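Local atomic coordinates of ribulose-1,5-bisphosphate carboxylase/oxygenase large subunit (Rhodopseudomonas palustris, PDB entry 3QFW), a protein that has the catalytic fold of Rubisco and may act as a magnesium-binding ribulose-bisphosphate carboxylase, although it is a Rubisco-like protein whose true reaction is uncertain. Residues 145-156 against 180-191; 224-233 against 249-258. One frame throughout, in Å; residues are numbered along the deposited sequence.

Contact 1 of 2, residues 145-156 against 180-191; sequences PAALASIAHQLA and RAAAVGKAVREA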
loop_
_atom_site.group_PDB
_atom_site.type_symbol
_atom_site.label_atom_id
_atom_site.label_comp_id
_atom_site.label_asym_id
_atom_site.label_seq_id
_atom_site.Cartn_x
_atom_site.Cartn_y
_atom_site.Cartn_z
ATOM N N PRO B 145 -14.304 -25.384 -1.438
ATOM C CA PRO B 145 -12.955 -25.953 -1.375
ATOM C C PRO B 145 -12.836 -27.276 -2.129
ATOM O O PRO B 145 -11.756 -27.591 -2.634
ATOM C CB PRO B 145 -12.720 -26.164 0.129
ATOM C CG PRO B 145 -14.026 -25.899 0.797
ATOM C CD PRO B 145 -14.800 -25.002 -0.109
ATOM N N ALA B 146 -13.925 -28.034 -2.212
ATOM C CA ALA B 146 -13.896 -29.307 -2.918
ATOM C C ALA B 146 -13.812 -29.093 -4.425
ATOM O O ALA B 146 -13.058 -29.785 -5.128
ATOM C CB ALA B 146 -15.114 -30.139 -2.562
ATOM N N ALA B 147 -14.591 -28.137 -4.923
ATOM C CA ALA B 147 -14.577 -27.812 -6.346
ATOM C C ALA B 147 -13.237 -27.199 -6.755
ATOM O O ALA B 147 -12.731 -27.462 -7.849
ATOM C CB ALA B 147 -15.721 -26.878 -6.686
ATOM N N LEU B 148 -12.675 -26.376 -5.870
ATOM C CA LEU B 148 -11.336 -25.827 -6.063
ATOM C C LEU B 148 -10.321 -26.966 -6.067
ATOM O O LEU B 148 -9.416 -27.003 -6.905
ATOM C CB LEU B 148 -10.996 -24.818 -4.954
ATOM C CG LEU B 148 -11.832 -23.534 -4.867
ATOM C CD1 LEU B 148 -11.479 -22.741 -3.618
ATOM C CD2 LEU B 148 -11.637 -22.683 -6.117
ATOM N N ALA B 149 -10.485 -27.897 -5.129
ATOM C CA ALA B 149 -9.604 -29.065 -5.028
ATOM C C ALA B 149 -9.609 -29.919 -6.293
ATOM O O ALA B 149 -8.560 -30.379 -6.744
ATOM C CB ALA B 149 -9.979 -29.915 -3.817
ATOM N N SER B 150 -10.796 -30.124 -6.853
ATOM C CA SER B 150 -10.961 -30.912 -8.071
ATOM C C SER B 150 -10.195 -30.284 -9.233
ATOM O O SER B 150 -9.524 -30.983 -9.997
ATOM C CB SER B 150 -12.449 -31.058 -8.412
ATOM O OG SER B 150 -12.639 -31.558 -9.723
ATOM N N ILE B 151 -10.295 -28.962 -9.352
ATOM C CA ILE B 151 -9.567 -28.218 -10.375
ATOM C C ILE B 151 -8.065 -28.361 -10.192
ATOM O O ILE B 151 -7.337 -28.666 -11.147
ATOM C CB ILE B 151 -9.912 -26.718 -10.335
ATOM C CG1 ILE B 151 -11.379 -26.499 -10.707
ATOM C CG2 ILE B 151 -8.989 -25.942 -11.268
ATOM C CD1 ILE B 151 -11.781 -27.156 -12.006
ATOM N N ALA B 152 -7.598 -28.138 -8.968
ATOM C CA ALA B 152 -6.177 -28.282 -8.659
ATOM C C ALA B 152 -5.663 -29.662 -9.044
ATOM O O ALA B 152 -4.554 -29.807 -9.570
ATOM C CB ALA B 152 -5.921 -28.030 -7.190
ATOM N N HIS B 153 -6.474 -30.678 -8.771
ATOM C CA HIS B 153 -6.100 -32.057 -9.062
ATOM C C HIS B 153 -5.881 -32.235 -10.564
ATOM O O HIS B 153 -4.893 -32.837 -11.001
ATOM C CB HIS B 153 -7.178 -33.014 -8.544
ATOM C CG HIS B 153 -6.790 -34.463 -8.610
ATOM N ND1 HIS B 153 -5.965 -35.060 -7.679
ATOM C CD2 HIS B 153 -7.127 -35.435 -9.491
ATOM C CE1 HIS B 153 -5.812 -36.337 -7.983
ATOM N NE2 HIS B 153 -6.503 -36.587 -9.081
ATOM N N GLN B 154 -6.805 -31.701 -11.355
ATOM C CA GLN B 154 -6.694 -31.796 -12.802
ATOM C C GLN B 154 -5.462 -31.046 -13.309
ATOM O O GLN B 154 -4.744 -31.539 -14.162
ATOM C CB GLN B 154 -7.973 -31.313 -13.482
ATOM C CG GLN B 154 -9.186 -32.164 -13.130
ATOM C CD GLN B 154 -10.505 -31.466 -13.408
ATOM O OE1 GLN B 154 -10.897 -31.281 -14.561
ATOM N NE2 GLN B 154 -11.200 -31.075 -12.345
ATOM N N LEU B 155 -5.202 -29.862 -12.761
ATOM C CA LEU B 155 -4.022 -29.102 -13.164
ATOM C C LEU B 155 -2.730 -29.857 -12.829
ATOM O O LEU B 155 -1.847 -30.016 -13.675
ATOM C CB LEU B 155 -4.031 -27.714 -12.508
ATOM C CG LEU B 155 -5.231 -26.863 -12.929
ATOM C CD1 LEU B 155 -5.408 -25.649 -12.002
ATOM C CD2 LEU B 155 -5.103 -26.440 -14.385
ATOM N N ALA B 156 -2.632 -30.330 -11.591
ATOM C CA ALA B 156 -1.431 -31.020 -11.128
ATOM C C ALA B 156 -1.212 -32.314 -11.914
ATOM O O ALA B 156 -0.077 -32.695 -12.207
ATOM C CB ALA B 156 -1.530 -31.299 -9.628
ATOM N N ARG B 180 -9.974 -24.571 2.590
ATOM C CA ARG B 180 -9.444 -24.544 1.218
ATOM C C ARG B 180 -8.037 -25.136 1.115
ATOM O O ARG B 180 -7.740 -25.929 0.205
ATOM C CB ARG B 180 -9.445 -23.113 0.671
ATOM C CG ARG B 180 -8.777 -22.960 -0.681
ATOM C CD ARG B 180 -8.951 -21.556 -1.251
ATOM N NE ARG B 180 -8.020 -20.571 -0.698
ATOM C CZ ARG B 180 -8.346 -19.657 0.210
ATOM N NH1 ARG B 180 -9.583 -19.612 0.693
ATOM N NH2 ARG B 180 -7.439 -18.790 0.645
ATOM N N ALA B 181 -7.163 -24.740 2.033
ATOM C CA ALA B 181 -5.787 -25.222 2.013
ATOM C C ALA B 181 -5.767 -26.739 2.159
ATOM O O ALA B 181 -4.982 -27.429 1.506
ATOM C CB ALA B 181 -4.974 -24.561 3.114
ATOM N N ALA B 182 -6.642 -27.261 3.010
ATOM C CA ALA B 182 -6.698 -28.702 3.234
ATOM C C ALA B 182 -7.163 -29.423 1.975
ATOM O O ALA B 182 -6.454 -30.271 1.434
ATOM C CB ALA B 182 -7.600 -29.032 4.408
ATOM N N ALA B 183 -8.354 -29.067 1.506
ATOM C CA ALA B 183 -8.940 -29.684 0.321
ATOM C C ALA B 183 -8.014 -29.612 -0.892
ATOM O O ALA B 183 -7.871 -30.590 -1.631
ATOM C CB ALA B 183 -10.297 -29.043 0.003
ATOM N N VAL B 184 -7.387 -28.456 -1.099
ATOM C CA VAL B 184 -6.531 -28.268 -2.266
ATOM C C VAL B 184 -5.185 -28.968 -2.114
ATOM O O VAL B 184 -4.733 -29.678 -3.020
ATOM C CB VAL B 184 -6.286 -26.778 -2.571
ATOM C CG1 VAL B 184 -5.219 -26.640 -3.658
ATOM C CG2 VAL B 184 -7.587 -26.112 -2.997
ATOM N N GLY B 185 -4.545 -28.758 -0.969
ATOM C CA GLY B 185 -3.249 -29.356 -0.707
ATOM C C GLY B 185 -3.313 -30.866 -0.811
ATOM O O GLY B 185 -2.415 -31.494 -1.366
ATOM N N LYS B 186 -4.380 -31.442 -0.263
ATOM C CA LYS B 186 -4.634 -32.876 -0.362
ATOM C C LYS B 186 -4.718 -33.303 -1.817
ATOM O O LYS B 186 -4.114 -34.295 -2.217
ATOM C CB LYS B 186 -5.948 -33.225 0.339
ATOM C CG LYS B 186 -6.378 -34.680 0.212
ATOM C CD LYS B 186 -5.752 -35.543 1.299
ATOM C CE LYS B 186 -6.408 -36.917 1.363
ATOM N NZ LYS B 186 -5.936 -37.694 2.545
ATOM N N ALA B 187 -5.483 -32.548 -2.599
ATOM C CA ALA B 187 -5.708 -32.865 -4.005
ATOM C C ALA B 187 -4.423 -32.789 -4.833
ATOM O O ALA B 187 -4.235 -33.565 -5.765
ATOM C CB ALA B 187 -6.779 -31.950 -4.590
ATOM N N VAL B 188 -3.543 -31.850 -4.493
ATOM C CA VAL B 188 -2.280 -31.706 -5.213
ATOM C C VAL B 188 -1.321 -32.854 -4.883
ATOM O O VAL B 188 -0.635 -33.368 -5.769
ATOM C CB VAL B 188 -1.614 -30.335 -4.932
ATOM C CG1 VAL B 188 -0.177 -30.315 -5.427
ATOM C CG2 VAL B 188 -2.420 -29.217 -5.580
ATOM N N ARG B 189 -1.292 -33.259 -3.614
ATOM C CA ARG B 189 -0.479 -34.402 -3.195
ATOM C C ARG B 189 -0.883 -35.686 -3.917
ATOM O O ARG B 189 -0.035 -36.419 -4.410
ATOM C CB ARG B 189 -0.568 -34.613 -1.682
ATOM C CG ARG B 189 0.208 -33.595 -0.876
ATOM C CD ARG B 189 1.685 -33.617 -1.244
ATOM N NE ARG B 189 2.488 -34.335 -0.257
ATOM C CZ ARG B 189 3.815 -34.419 -0.287
ATOM N NH1 ARG B 189 4.500 -33.826 -1.259
ATOM N NH2 ARG B 189 4.459 -35.094 0.657
ATOM N N GLU B 190 -2.183 -35.953 -3.965
ATOM C CA GLU B 190 -2.692 -37.153 -4.607
ATOM C C GLU B 190 -2.267 -37.194 -6.069
ATOM O O GLU B 190 -1.785 -38.212 -6.556
ATOM C CB GLU B 190 -4.212 -37.232 -4.460
ATOM C CG GLU B 190 -4.655 -37.224 -3.005
ATOM C CD GLU B 190 -6.159 -37.351 -2.828
ATOM O OE1 GLU B 190 -6.581 -37.813 -1.750
ATOM O OE2 GLU B 190 -6.915 -36.995 -3.759
ATOM N N ALA B 191 -2.438 -36.071 -6.755
ATOM C CA ALA B 191 -2.008 -35.939 -8.134
ATOM C C ALA B 191 -0.508 -36.213 -8.272
ATOM O O ALA B 191 -0.092 -36.945 -9.166
ATOM C CB ALA B 191 -2.352 -34.555 -8.662
#
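Ala149 and Ala187 meet at the centre of two nearly parallel helices, 145-156 and 180-191. The short axes approach to 7.9 Å and cross at -24°. Alanines allow this closeness, because methyl groups rest on the opposite backbone. Ala149 CB lies 3.1 Å from Ala183 O, and Ala187 CB lies 3.2 Å from Ala149 O. Toward the C-terminal ends of both segments, Ala156 CB and Ala191 CB are pressed to 3.5 Å, tighter than usual for two carbons.

The solvent side is looser and polar. His153 has CG anti to its backbone N (chi1 -171°), which carries the ring across to the other helix. Its ND1 donates to Ala187 O at 3.0 Å, close to the ring plane. That oxygen also accepts the helical bond from Ala191 N. Glu190 CB lies at the ring edge, near His153 CE1; its carboxylate stays apart from ND1.

On the buried side, Ala152 CB sits against Val184 CG1 and Val188 CG2. Leu148 CD1 packs on the aliphatic part of Arg180, which forms a salt bridge with Asp165. These neighbouring helices belong to the outer TIM-barrel layer: Leu138 of strand 133-138 lies beneath Ala152 and Val184, and Ile163 of strand 162-165 beneath Ala156 and Val188.

Contact 2 of 2, residues 224-233 against 249-258; sequences IGAVLVAPMI and LVVVAHPAMA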
loop_
_atom_site.group_PDB
_atom_site.type_symbol
_atom_site.label_atom_id
_atom_site.label_comp_id
_atom_site.label_asym_id
_atom_site.label_seq_id
_atom_site.Cartn_x
_atom_site.Cartn_y
_atom_site.Cartn_z
ATOM N N ILE B 224 1.951 -28.063 2.927
ATOM C CA ILE B 224 1.938 -27.309 1.674
ATOM C C ILE B 224 3.287 -26.618 1.455
ATOM O O ILE B 224 3.911 -26.147 2.402
ATOM C CB ILE B 224 0.782 -26.275 1.665
ATOM C CG1 ILE B 224 -0.571 -26.998 1.664
ATOM C CG2 ILE B 224 0.883 -25.358 0.453
ATOM C CD1 ILE B 224 -1.758 -26.115 2.068
ATOM N N GLY B 225 3.737 -26.551 0.207
ATOM C CA GLY B 225 5.095 -26.113 -0.063
ATOM C C GLY B 225 5.282 -24.702 -0.594
ATOM O O GLY B 225 6.413 -24.275 -0.828
ATOM N N ALA B 226 4.190 -23.974 -0.793
ATOM C CA ALA B 226 4.312 -22.597 -1.254
ATOM C C ALA B 226 3.247 -21.714 -0.627
ATOM O O ALA B 226 2.337 -22.206 0.033
ATOM C CB ALA B 226 4.239 -22.528 -2.769
ATOM N N VAL B 227 3.374 -20.410 -0.849
ATOM C CA VAL B 227 2.440 -19.432 -0.305
ATOM C C VAL B 227 2.402 -18.193 -1.189
ATOM O O VAL B 227 3.431 -17.778 -1.739
ATOM C CB VAL B 227 2.852 -18.991 1.108
ATOM C CG1 VAL B 227 2.737 -20.144 2.090
ATOM C CG2 VAL B 227 4.261 -18.417 1.105
ATOM N N LEU B 228 1.217 -17.602 -1.314
ATOM C CA LEU B 228 1.015 -16.427 -2.146
ATOM C C LEU B 228 0.732 -15.239 -1.235
ATOM O O LEU B 228 -0.030 -15.358 -0.276
ATOM C CB LEU B 228 -0.171 -16.640 -3.088
ATOM C CG LEU B 228 -0.445 -15.529 -4.100
ATOM C CD1 LEU B 228 0.717 -15.442 -5.094
ATOM C CD2 LEU B 228 -1.761 -15.790 -4.827
ATOM N N VAL B 229 1.357 -14.101 -1.516
ATOM C CA VAL B 229 1.129 -12.906 -0.696
ATOM C C VAL B 229 1.182 -11.682 -1.584
ATOM O O VAL B 229 2.041 -11.590 -2.456
ATOM C CB VAL B 229 2.217 -12.737 0.378
ATOM C CG1 VAL B 229 1.800 -11.674 1.409
ATOM C CG2 VAL B 229 2.515 -14.066 1.068
ATOM N N ALA B 230 0.275 -10.737 -1.356
ATOM C CA ALA B 230 0.333 -9.442 -2.032
ATOM C C ALA B 230 0.948 -8.413 -1.091
ATOM O O ALA B 230 0.257 -7.893 -0.209
ATOM C CB ALA B 230 -1.054 -9.015 -2.455
ATOM N N PRO B 231 2.251 -8.124 -1.262
ATOM C CA PRO B 231 2.963 -7.278 -0.294
ATOM C C PRO B 231 2.317 -5.905 -0.124
ATOM O O PRO B 231 2.314 -5.368 0.989
ATOM C CB PRO B 231 4.377 -7.155 -0.893
ATOM C CG PRO B 231 4.524 -8.411 -1.769
ATOM C CD PRO B 231 3.145 -8.640 -2.325
ATOM N N MET B 232 1.753 -5.354 -1.194
ATOM C CA MET B 232 1.233 -3.994 -1.125
ATOM C C MET B 232 -0.134 -3.953 -0.454
ATOM O O MET B 232 -0.600 -2.894 -0.039
ATOM C CB MET B 232 1.248 -3.319 -2.503
ATOM C CG MET B 232 2.664 -3.273 -3.149
ATOM S SD MET B 232 3.919 -2.361 -2.202
ATOM C CE MET B 232 3.898 -3.210 -0.653
ATOM N N ILE B 233 -0.760 -5.118 -0.329
ATOM C CA ILE B 233 -1.967 -5.230 0.474
ATOM C C ILE B 233 -1.632 -5.320 1.955
ATOM O O ILE B 233 -2.143 -4.543 2.761
ATOM C CB ILE B 233 -2.803 -6.449 0.091
ATOM C CG1 ILE B 233 -3.369 -6.266 -1.309
ATOM C CG2 ILE B 233 -3.957 -6.643 1.098
ATOM C CD1 ILE B 233 -4.117 -7.458 -1.806
ATOM N N LEU B 249 9.322 -22.625 2.446
ATOM C CA LEU B 249 8.193 -22.523 1.535
ATOM C C LEU B 249 8.594 -21.648 0.359
ATOM O O LEU B 249 9.372 -20.713 0.522
ATOM C CB LEU B 249 7.003 -21.868 2.243
ATOM C CG LEU B 249 6.345 -22.616 3.401
ATOM C CD1 LEU B 249 5.158 -21.822 3.937
ATOM C CD2 LEU B 249 5.904 -23.991 2.949
ATOM N N VAL B 250 8.065 -21.929 -0.823
ATOM C CA VAL B 250 8.258 -21.002 -1.927
ATOM C C VAL B 250 7.321 -19.809 -1.695
ATOM O O VAL B 250 6.103 -19.979 -1.565
ATOM C CB VAL B 250 7.988 -21.655 -3.290
ATOM C CG1 VAL B 250 8.167 -20.642 -4.407
ATOM C CG2 VAL B 250 8.928 -22.864 -3.509
ATOM N N VAL B 251 7.889 -18.610 -1.620
ATOM C CA VAL B 251 7.069 -17.411 -1.403
ATOM C C VAL B 251 6.800 -16.713 -2.725
ATOM O O VAL B 251 7.716 -16.174 -3.351
ATOM C CB VAL B 251 7.735 -16.426 -0.448
ATOM C CG1 VAL B 251 6.881 -15.122 -0.331
ATOM C CG2 VAL B 251 7.934 -17.076 0.912
ATOM N N VAL B 252 5.544 -16.732 -3.150
ATOM C CA VAL B 252 5.158 -16.152 -4.430
ATOM C C VAL B 252 4.501 -14.802 -4.158
ATOM O O VAL B 252 3.504 -14.729 -3.439
ATOM C CB VAL B 252 4.143 -17.040 -5.170
ATOM C CG1 VAL B 252 3.831 -16.459 -6.542
ATOM C CG2 VAL B 252 4.652 -18.491 -5.291
ATOM N N ALA B 253 5.044 -13.739 -4.734
ATOM C CA ALA B 253 4.460 -12.420 -4.542
ATOM C C ALA B 253 3.455 -12.097 -5.647
ATOM O O ALA B 253 3.644 -12.485 -6.802
ATOM C CB ALA B 253 5.547 -11.359 -4.465
ATOM N N HIS B 254 2.375 -11.412 -5.268
ATOM C CA HIS B 254 1.346 -10.945 -6.195
ATOM C C HIS B 254 1.295 -9.412 -6.178
ATOM O O HIS B 254 1.503 -8.790 -5.133
ATOM C CB HIS B 254 -0.026 -11.492 -5.788
ATOM C CG HIS B 254 -1.105 -11.213 -6.789
ATOM N ND1 HIS B 254 -1.875 -10.070 -6.756
ATOM C CD2 HIS B 254 -1.532 -11.925 -7.863
ATOM C CE1 HIS B 254 -2.732 -10.088 -7.762
ATOM N NE2 HIS B 254 -2.549 -11.208 -8.448
ATOM N N PRO B 255 0.996 -8.797 -7.329
ATOM C CA PRO B 255 1.120 -7.339 -7.407
ATOM C C PRO B 255 -0.145 -6.537 -7.039
ATOM O O PRO B 255 -0.195 -5.350 -7.345
ATOM C CB PRO B 255 1.463 -7.114 -8.882
ATOM C CG PRO B 255 0.697 -8.198 -9.585
ATOM C CD PRO B 255 0.818 -9.408 -8.666
ATOM N N ALA B 256 -1.142 -7.159 -6.417
ATOM C CA ALA B 256 -2.358 -6.432 -6.049
ATOM C C ALA B 256 -2.020 -5.123 -5.318
ATOM O O ALA B 256 -1.244 -5.133 -4.373
ATOM C CB ALA B 256 -3.255 -7.304 -5.186
ATOM N N MET B 257 -2.606 -4.018 -5.785
ATOM C CA MET B 257 -2.411 -2.662 -5.224
ATOM C C MET B 257 -1.034 -2.038 -5.469
ATOM O O MET B 257 -0.691 -1.024 -4.859
ATOM C CB MET B 257 -2.804 -2.582 -3.738
ATOM C CG MET B 257 -4.315 -2.396 -3.483
ATOM S SD MET B 257 -4.994 -0.764 -3.936
ATOM C CE MET B 257 -4.103 0.254 -2.776
ATOM N N ALA B 258 -0.254 -2.624 -6.375
ATOM C CA ALA B 258 1.073 -2.091 -6.667
ATOM C C ALA B 258 1.002 -0.834 -7.533
ATOM O O ALA B 258 1.985 -0.121 -7.683
ATOM C CB ALA B 258 1.948 -3.157 -7.337
HETATM O O HOH W 1 1.261 -6.376 -3.838
#
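Val227 and Val252 lie on adjacent parallel strands, 226-229 and 250-253, of the TIM-barrel catalytic domain. Five backbone hydrogen bonds join the segments. They run from Val250 N to Gly225 O, Val227 N to Val250 O, Val252 N to Val227 O, Val229 N to Val252 O and His254 N to Val229 O. The bond from Val252 N to Val227 O is 2.7 Å long and nearly straight, at 171°.

Apolar contacts fall on both faces of the sheet. On one, Leu228 CD1 reaches Val252 CG1 at 3.6 Å and also approaches His254 CB. On the other, Val227 and Leu249 cross at about a right angle. Val227 CG1 and Leu249 CD1 are 3.5 Å apart, tight for two carbons, and Ile219 of helix 209-222 packs against both residues. Val227 turns CG1 toward Leu249, anti to its own carbonyl carbon (chi1 -66°); CG2 meets Val251 CG2. Beyond the strands, Ile233 CD1 presses on Ala256 CB at 3.5 Å. Asn85 of the second subunit packs against both.

Side-chain and water-mediated polar contacts lie past the C-terminal strand ends, where TIM-barrel enzymes have their active site. The His254 ring stacks with His167. Its ND1 accepts from Ala256 N, which lies 33° out of the ring plane. One water accepts from Met232 N at 2.9 Å and donates to His254 O and Ala256 O, both at 2.8 Å.

Both contacts lie in the catalytic domain, in series along the chain: contact 1 closes before contact 2 opens. Their centres are about 19 Å apart. Contact 1 is in the outer helical layer, about 24 Å from the centre of the chain; contact 2 is in the barrel wall, about 7 Å from it. They thus sample the two layers of one TIM barrel, helices outside and strands inside. They meet directly where Ile224 CD1 packs 3.5 Å from Ala181 O. Helix 209-222 also joins them, touching Ala181 and Ala182 from contact 1 and Ile224, Val227 and Leu249 from contact 2. Of the two, only contact 2 reaches the second subunit, so the inner layer takes part in the dimer.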